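Local coordinates for protein putative oxygenase (Streptomyces viridochromogenes Tue57, PDB 4XAA) that probably acts as an iron- and 2-oxoglutarate-dependent dioxygenase of the phytanoyl-CoA dioxygenase family, taking part in orthosomycin biosynthesis, at residues A[20-26]-A[185-190]; A[95-101]-A[134-139]; A[154-160]-A[191-197]. All coordinates share one frame; numbering follows the deposited sequence.

The three contacts lie close together in a double-stranded beta helix, with centres about 11 Å (interactions 1 and 2), 14 Å (2 and 3) and 15 Å (1 and 3) apart. Interactions 1 and 2 share the larger antiparallel sheet: strand 186-191 lies between strands 20-25 and 136-142, and helix 90-100 packs on this sheet. Interaction 3 belongs to the smaller, four-stranded sheet and is reached by following the chain on from strand 186-191. Along the chain, interaction 2 is nested within the loop closed by interaction 1, interaction 3 follows interaction 2, and the segments of 1 and 3 alternate. The segment 191-197 thus joins the two sheets next to the nickel site.

Interaction 1: residues A[20-26]-A[185-190]; sequences FANAGPV and GDVVVH
The first torsions of Asn-22 and Asp-186 help bring amide and carboxylate within bonding distance: CG of Asn-22 lies opposite its own N (chi1 -172°), while that of Asp-186 lies opposite its carbonyl carbon (chi1 -72°). The two belong to neighbouring antiparallel strands of the larger sheet of the double-stranded beta helix, 20-25 being an outermost strand. Asn-22 ND2 sends an almost straight bond (178°) to Asp-186 OD2, 2.9 Å away. OD2 lies in the plane of the Asn-22 amide, whereas ND2 meets it from well above the carboxylate plane; OD2 is also held by Ser-183 N. The other end of the amide makes an Asx turn, OD1 accepting from Gly-24 N at 2.8 Å, so both ends of the amide are engaged and its rotation is fixed. An asparagine, with donor and acceptor side by side, suits this double task.

Ala-21 and Val-189 exchange two backbone bonds (Ala-21 N to Val-189 O at 2.8 Å), and Ala-23 N then donates to Val-187 O (2.9 Å). Val-187 N reaches Gly-24 O instead, at 3.1 Å, so that Ala-23 and Gly-24 together face one residue, as in a beta bulge; the positive phi of Gly-24 is easily adopted by glycine. Phe-20, Asn-22, Val-188 and His-190 lie on one sheet face, where His-190 NE2 is hydrogen-bonded to OD2 of the nickel ligand Asp-127, making it a second-shell residue. Small Ala-21 and branched Val-189 occupy the other. Beyond this irregularity, Val-26 CG2 packs on Val-187 CG2 at 3.6 Å, and a water accepts from Val-26 N (2.9 Å) while donating to Gly-185 O (2.7 Å).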
# COMPACT_ATOMS: atom_id res chain seq x y z
N PHE A 20 8.30 2.46 -8.48
CA PHE A 20 7.02 1.79 -8.23
C PHE A 20 6.61 0.98 -9.45
O PHE A 20 6.96 1.34 -10.57
CB PHE A 20 5.94 2.82 -7.90
CG PHE A 20 5.63 3.76 -9.03
CD1 PHE A 20 6.42 4.87 -9.26
CD2 PHE A 20 4.56 3.51 -9.88
CE1 PHE A 20 6.14 5.73 -10.32
CE2 PHE A 20 4.28 4.37 -10.94
CZ PHE A 20 5.07 5.48 -11.16
N ALA A 21 5.85 -0.10 -9.25
CA ALA A 21 5.25 -0.80 -10.39
C ALA A 21 4.05 -1.67 -10.02
O ALA A 21 4.02 -2.28 -8.96
CB ALA A 21 6.29 -1.65 -11.09
N ASN A 22 3.06 -1.71 -10.90
CA ASN A 22 1.99 -2.69 -10.76
C ASN A 22 2.45 -4.01 -11.35
O ASN A 22 2.69 -4.10 -12.54
CB ASN A 22 0.71 -2.21 -11.45
CG ASN A 22 -0.47 -3.11 -11.18
OD1 ASN A 22 -0.32 -4.23 -10.68
ND2 ASN A 22 -1.66 -2.63 -11.51
N ALA A 23 2.56 -5.02 -10.50
CA ALA A 23 3.06 -6.34 -10.93
C ALA A 23 1.94 -7.28 -11.34
O ALA A 23 2.18 -8.41 -11.74
CB ALA A 23 3.87 -6.98 -9.82
N GLY A 24 0.70 -6.82 -11.24
CA GLY A 24 -0.43 -7.67 -11.54
C GLY A 24 -0.66 -8.69 -10.45
O GLY A 24 -0.09 -8.59 -9.38
N PRO A 25 -1.52 -9.68 -10.73
CA PRO A 25 -1.91 -10.72 -9.79
C PRO A 25 -0.73 -11.58 -9.34
O PRO A 25 0.21 -11.83 -10.09
CB PRO A 25 -2.92 -11.56 -10.58
CG PRO A 25 -3.42 -10.64 -11.65
CD PRO A 25 -2.24 -9.79 -12.01
N VAL A 26 -0.81 -12.02 -8.09
CA VAL A 26 0.25 -12.77 -7.45
C VAL A 26 -0.37 -13.97 -6.75
O VAL A 26 0.12 -15.09 -6.85
CB VAL A 26 1.03 -11.93 -6.43
CG1 VAL A 26 1.99 -12.80 -5.65
CG2 VAL A 26 1.76 -10.80 -7.11
N GLY A 185 -6.72 -7.60 -6.91
CA GLY A 185 -5.78 -8.69 -7.09
C GLY A 185 -4.40 -8.19 -7.46
O GLY A 185 -3.42 -8.90 -7.26
N ASP A 186 -4.32 -6.99 -8.01
CA ASP A 186 -3.03 -6.42 -8.36
C ASP A 186 -2.16 -6.23 -7.13
O ASP A 186 -2.65 -5.97 -6.04
CB ASP A 186 -3.20 -5.09 -9.08
CG ASP A 186 -3.73 -5.25 -10.48
OD1 ASP A 186 -3.78 -6.40 -10.98
OD2 ASP A 186 -4.09 -4.22 -11.09
N VAL A 187 -0.87 -6.40 -7.31
CA VAL A 187 0.08 -6.09 -6.27
C VAL A 187 1.01 -5.01 -6.78
O VAL A 187 1.73 -5.22 -7.76
CB VAL A 187 0.88 -7.32 -5.83
CG1 VAL A 187 1.95 -6.92 -4.85
CG2 VAL A 187 -0.05 -8.36 -5.23
N VAL A 188 0.96 -3.85 -6.15
CA VAL A 188 1.85 -2.75 -6.48
C VAL A 188 3.04 -2.85 -5.57
O VAL A 188 2.89 -3.11 -4.38
CB VAL A 188 1.17 -1.40 -6.30
CG1 VAL A 188 2.12 -0.26 -6.67
CG2 VAL A 188 -0.09 -1.37 -7.14
N VAL A 189 4.23 -2.67 -6.12
CA VAL A 189 5.41 -2.65 -5.28
C VAL A 189 6.11 -1.30 -5.45
O VAL A 189 6.34 -0.85 -6.57
CB VAL A 189 6.32 -3.85 -5.61
CG1 VAL A 189 6.08 -4.30 -7.01
CG2 VAL A 189 7.78 -3.54 -5.37
N HIS A 190 6.38 -0.63 -4.35
CA HIS A 190 7.05 0.65 -4.45
C HIS A 190 8.14 0.79 -3.43
O HIS A 190 8.08 0.24 -2.32
CB HIS A 190 6.05 1.81 -4.36
CG HIS A 190 5.42 1.99 -3.01
ND1 HIS A 190 4.25 1.35 -2.64
CD2 HIS A 190 5.76 2.78 -1.96
CE1 HIS A 190 3.92 1.71 -1.42
NE2 HIS A 190 4.82 2.58 -0.98
O HOH W 1 -3.10 -11.45 -6.43

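Interaction 2: residues A[95-101]-A[134-139]; sequences LAAAFVD and RTVCNL
Arg-134 reaches the end of helix 90-100 and holds the carbonyl of Phe-99 side-on: NE and NH2 both donate to Phe-99 O, each at 2.9 Å. The oxygen sits at the edge of the guanidinium, near its plane, and NE lies in the carbonyl plane whereas NH2 stands above it. The arginine gets there by running out straight from CG to NE (chi3 174°). Over one guanidinium face, 3.9 Å above the plane, sits Asp-101 CB; a Schellman motif ends the helix, and the positive phi of Asp-101 is consistent with this placing. At the other end of the arginine, Val-100 CG2 touches its backbone O at 3.4 Å.

Within the strand that follows, the contact turns apolar: helix 90-100 packs on the larger-sheet face that carries Cys-137 and Leu-139. Ala-96 CB packs against both Leu-139 CD1 (3.6 Å) and Cys-137 SG (3.8 Å), its small methyl letting the helix come close, and Leu-95 CD2 meets Leu-139 CD2 at 3.9 Å.

Farther out, Asp-191 OD2 accepts from Arg-134 N, and Ile-12 and Arg-16 of helix 8-18 touch the arginine side chain. Strand 136-142 is bonded to strands 186-191 and 207-215.

Chemically, a cationic group with two donors suits a carbonyl in the last turn, where the helix end would be slightly negative. Asp-101 OD2, 4.5 Å from Arg-134 NH1, probably adds only long-range attraction, since no N-H points at it.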
# COMPACT_ATOMS: atom_id res chain seq x y z
N LEU A 95 7.87 -12.38 -4.48
CA LEU A 95 7.71 -11.22 -5.36
C LEU A 95 8.60 -10.05 -4.95
O LEU A 95 9.27 -9.44 -5.79
CB LEU A 95 6.26 -10.75 -5.38
CG LEU A 95 6.03 -9.59 -6.35
CD1 LEU A 95 6.01 -10.12 -7.78
CD2 LEU A 95 4.74 -8.85 -6.04
N ALA A 96 8.60 -9.74 -3.65
CA ALA A 96 9.37 -8.62 -3.14
C ALA A 96 10.86 -8.87 -3.30
O ALA A 96 11.59 -7.98 -3.71
CB ALA A 96 9.02 -8.36 -1.68
N ALA A 97 11.31 -10.08 -2.98
CA ALA A 97 12.71 -10.44 -3.19
C ALA A 97 13.13 -10.31 -4.67
O ALA A 97 14.22 -9.80 -4.97
CB ALA A 97 12.96 -11.85 -2.70
N ALA A 98 12.28 -10.75 -5.59
CA ALA A 98 12.56 -10.57 -7.01
C ALA A 98 12.71 -9.08 -7.37
O ALA A 98 13.71 -8.66 -7.95
CB ALA A 98 11.46 -11.20 -7.85
N PHE A 99 11.72 -8.28 -7.01
CA PHE A 99 11.74 -6.86 -7.37
C PHE A 99 12.94 -6.15 -6.80
O PHE A 99 13.57 -5.35 -7.47
CB PHE A 99 10.45 -6.18 -6.91
CG PHE A 99 9.37 -6.25 -7.93
CD1 PHE A 99 8.75 -7.45 -8.23
CD2 PHE A 99 9.00 -5.11 -8.65
CE1 PHE A 99 7.77 -7.53 -9.19
CE2 PHE A 99 8.02 -5.18 -9.61
CZ PHE A 99 7.39 -6.39 -9.88
N VAL A 100 13.29 -6.49 -5.58
CA VAL A 100 14.38 -5.81 -4.88
C VAL A 100 15.71 -6.56 -5.11
O VAL A 100 16.78 -6.09 -4.70
CB VAL A 100 14.02 -5.67 -3.37
CG1 VAL A 100 14.83 -6.58 -2.47
CG2 VAL A 100 14.10 -4.23 -2.96
N ASP A 101 15.62 -7.70 -5.80
CA ASP A 101 16.77 -8.51 -6.18
C ASP A 101 17.65 -9.04 -5.03
O ASP A 101 18.88 -9.01 -5.11
CB ASP A 101 17.66 -7.73 -7.15
CG ASP A 101 18.55 -8.64 -7.96
OD1 ASP A 101 18.28 -9.86 -7.98
OD2 ASP A 101 19.52 -8.16 -8.58
N ARG A 134 16.08 0.65 -3.64
CA ARG A 134 15.95 -0.77 -3.96
C ARG A 134 16.44 -1.66 -2.83
O ARG A 134 17.12 -2.66 -3.06
CB ARG A 134 16.71 -1.11 -5.24
CG ARG A 134 15.94 -2.06 -6.10
CD ARG A 134 16.79 -2.72 -7.15
NE ARG A 134 16.01 -3.74 -7.85
CZ ARG A 134 16.43 -4.41 -8.91
NH1 ARG A 134 17.63 -4.16 -9.40
NH2 ARG A 134 15.65 -5.33 -9.47
N THR A 135 16.09 -1.30 -1.60
CA THR A 135 16.53 -2.02 -0.41
C THR A 135 15.34 -2.47 0.43
O THR A 135 15.34 -3.57 1.00
CB THR A 135 17.48 -1.13 0.43
OG1 THR A 135 18.70 -0.94 -0.29
CG2 THR A 135 17.80 -1.77 1.75
N VAL A 136 14.30 -1.63 0.48
CA VAL A 136 13.09 -1.93 1.24
C VAL A 136 11.90 -1.54 0.37
O VAL A 136 11.87 -0.44 -0.15
CB VAL A 136 13.06 -1.16 2.62
CG1 VAL A 136 11.98 -1.71 3.53
CG2 VAL A 136 14.39 -1.26 3.32
N CYS A 137 10.94 -2.43 0.19
CA CYS A 137 9.76 -2.09 -0.59
C CYS A 137 8.47 -2.38 0.14
O CYS A 137 8.45 -3.13 1.10
CB CYS A 137 9.76 -2.83 -1.93
SG CYS A 137 9.63 -4.63 -1.76
N ASN A 138 7.39 -1.76 -0.34
CA ASN A 138 6.05 -2.04 0.12
C ASN A 138 5.29 -2.80 -0.94
O ASN A 138 5.29 -2.41 -2.10
CB ASN A 138 5.29 -0.75 0.44
CG ASN A 138 5.69 -0.15 1.79
OD1 ASN A 138 5.22 -0.58 2.84
ND2 ASN A 138 6.54 0.87 1.75
N LEU A 139 4.65 -3.89 -0.54
CA LEU A 139 3.74 -4.58 -1.45
C LEU A 139 2.34 -4.16 -1.10
O LEU A 139 1.91 -4.33 0.04
CB LEU A 139 3.88 -6.10 -1.37
CG LEU A 139 4.82 -6.77 -2.37
CD1 LEU A 139 6.21 -6.21 -2.21
CD2 LEU A 139 4.84 -8.27 -2.16

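Interaction 3: residues A[154-160]-A[191-197]. With NI (nickel (II) ion), chain B.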
# COMPACT_ATOMS: atom_id res chain seq x y z
N GLU A 154 -0.62 7.71 -5.80
CA GLU A 154 0.01 8.59 -6.76
C GLU A 154 1.48 8.68 -6.42
O GLU A 154 1.86 8.50 -5.27
CB GLU A 154 -0.66 9.96 -6.75
CG GLU A 154 -2.16 9.86 -7.00
CD GLU A 154 -2.83 11.21 -7.15
OE1 GLU A 154 -2.13 12.19 -7.50
OE2 GLU A 154 -4.06 11.29 -6.92
N ALA A 155 2.32 8.93 -7.40
CA ALA A 155 3.74 8.94 -7.10
C ALA A 155 4.48 9.89 -8.02
O ALA A 155 3.97 10.28 -9.07
CB ALA A 155 4.32 7.51 -7.23
N VAL A 156 5.69 10.25 -7.62
CA VAL A 156 6.58 11.00 -8.50
C VAL A 156 7.68 10.06 -8.96
O VAL A 156 8.52 9.66 -8.15
CB VAL A 156 7.21 12.23 -7.81
CG1 VAL A 156 8.01 13.04 -8.82
CG2 VAL A 156 6.14 13.09 -7.13
N PRO A 157 7.68 9.70 -10.26
CA PRO A 157 8.63 8.74 -10.83
C PRO A 157 10.06 9.16 -10.63
O PRO A 157 10.38 10.31 -10.86
CB PRO A 157 8.29 8.75 -12.33
CG PRO A 157 6.91 9.28 -12.41
CD PRO A 157 6.77 10.25 -11.27
N GLY A 158 10.92 8.24 -10.20
CA GLY A 158 12.31 8.56 -10.00
C GLY A 158 12.64 9.17 -8.64
O GLY A 158 13.81 9.34 -8.31
N SER A 159 11.64 9.46 -7.83
CA SER A 159 11.90 10.25 -6.62
C SER A 159 12.59 9.41 -5.52
O SER A 159 13.35 9.94 -4.73
CB SER A 159 10.61 10.88 -6.10
OG SER A 159 9.60 9.92 -5.86
N HIS A 160 12.36 8.11 -5.51
CA HIS A 160 13.10 7.23 -4.60
C HIS A 160 14.62 7.35 -4.77
O HIS A 160 15.38 6.92 -3.91
CB HIS A 160 12.69 5.77 -4.81
CG HIS A 160 13.06 5.24 -6.16
ND1 HIS A 160 12.72 5.88 -7.33
CD2 HIS A 160 13.76 4.14 -6.52
CE1 HIS A 160 13.19 5.20 -8.36
NE2 HIS A 160 13.81 4.13 -7.90
N ASP A 191 9.19 1.49 -3.85
CA ASP A 191 10.35 1.70 -3.02
C ASP A 191 9.95 2.59 -1.83
O ASP A 191 9.15 3.50 -1.99
CB ASP A 191 11.47 2.31 -3.87
CG ASP A 191 12.81 2.27 -3.19
OD1 ASP A 191 12.89 2.77 -2.04
OD2 ASP A 191 13.78 1.74 -3.79
N VAL A 192 10.48 2.33 -0.64
CA VAL A 192 10.07 3.14 0.51
C VAL A 192 10.57 4.57 0.40
O VAL A 192 10.10 5.44 1.12
CB VAL A 192 10.58 2.55 1.84
CG1 VAL A 192 9.82 1.28 2.21
CG2 VAL A 192 12.07 2.31 1.77
N ARG A 193 11.53 4.82 -0.49
CA ARG A 193 12.10 6.15 -0.65
C ARG A 193 11.27 6.98 -1.60
O ARG A 193 11.57 8.15 -1.86
CB ARG A 193 13.53 6.06 -1.17
CG ARG A 193 14.51 5.34 -0.27
CD ARG A 193 15.91 5.33 -0.87
NE ARG A 193 16.42 6.68 -1.11
CZ ARG A 193 17.05 7.41 -0.18
NH1 ARG A 193 17.24 6.93 1.04
NH2 ARG A 193 17.49 8.63 -0.48
N LEU A 194 10.23 6.38 -2.16
CA LEU A 194 9.46 7.03 -3.19
C LEU A 194 8.56 8.14 -2.62
O LEU A 194 7.91 7.96 -1.59
CB LEU A 194 8.62 6.00 -3.95
CG LEU A 194 7.68 6.52 -5.03
CD1 LEU A 194 8.43 6.83 -6.32
CD2 LEU A 194 6.57 5.51 -5.27
N VAL A 195 8.54 9.28 -3.29
CA VAL A 195 7.61 10.35 -2.95
C VAL A 195 6.24 9.97 -3.49
O VAL A 195 6.08 9.75 -4.69
CB VAL A 195 8.05 11.69 -3.50
CG1 VAL A 195 7.01 12.75 -3.19
CG2 VAL A 195 9.39 12.06 -2.94
N HIS A 196 5.26 9.86 -2.60
CA HIS A 196 3.97 9.29 -2.96
C HIS A 196 2.91 9.73 -1.97
O HIS A 196 3.21 10.14 -0.85
CB HIS A 196 4.05 7.76 -3.01
CG HIS A 196 4.31 7.12 -1.68
ND1 HIS A 196 5.57 7.06 -1.12
CD2 HIS A 196 3.48 6.52 -0.80
CE1 HIS A 196 5.50 6.45 0.05
NE2 HIS A 196 4.24 6.11 0.27
N GLY A 197 1.66 9.65 -2.41
CA GLY A 197 0.50 9.96 -1.59
C GLY A 197 -0.72 9.34 -2.24
O GLY A 197 -0.59 8.44 -3.07
NI NI B . 3.39 5.50 2.25
O HOH W 2 3.37 3.35 1.73
O HOH W 3 0.84 5.42 2.09
O HOH W 4 1.99 4.76 4.00
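Glu-154 and Gly-197 pair through two backbone bonds, Glu-154 N to Gly-197 O at 2.8 Å and Gly-197 N to Glu-154 O at 3.1 Å. Val-156 N then donates to Val-195 O at 3.0 Å, continuing the antiparallel register past Ala-155 and His-196.

Side-chain bonds to the backbone take over where the strands part. Ser-159 OG accepts from Val-195 N at 2.9 Å and gives its proton to Val-156 O, across the type II turn from Val-156 to Ser-159; that second bond refined short, so its length is doubtful. With OG between the backbone N and carbonyl carbon (chi1 56°), the small hydroxyl can serve both. Arg-193 NE reaches His-160 O at 3.0 Å, the oxygen lying at the guanidinium edge. NH1 goes on to Val-131 O, and NH2 to Leu-162 O and, as a salt bridge, to Asp-164. Asp-191 turns OD1 to Arg-193 N in an Asx turn, OD2 being taken by the backbone N of Arg-134. The side chains of His-160 and Asp-191 cross at about a right angle, ring edge CD2 beside OD2; His-160 NE2 is bonded to Arg-16 O.

These strands belong to the smaller sheet of the double-stranded beta helix. As is usual in 2-oxoglutarate-dependent dioxygenases, a two-histidine, one-carboxylate facial triad holds the metal, here His-125, Asp-127 and His-196.

His-196 NE2 lies 2.2 Å from nickel, which also has three waters, one at a long distance; the native metal is probably iron. ND1 donates to Leu-194 O at 2.6 Å, fixing the ring's rotation and leaving NE2 for the metal.

Of the apolar contacts, Ala-155 CB meets Leu-194 CD2 at 3.6 Å on the His-196 side. Val-156 and Val-195 lie alongside each other on the other side, both touching Val-171 of helix 168-174.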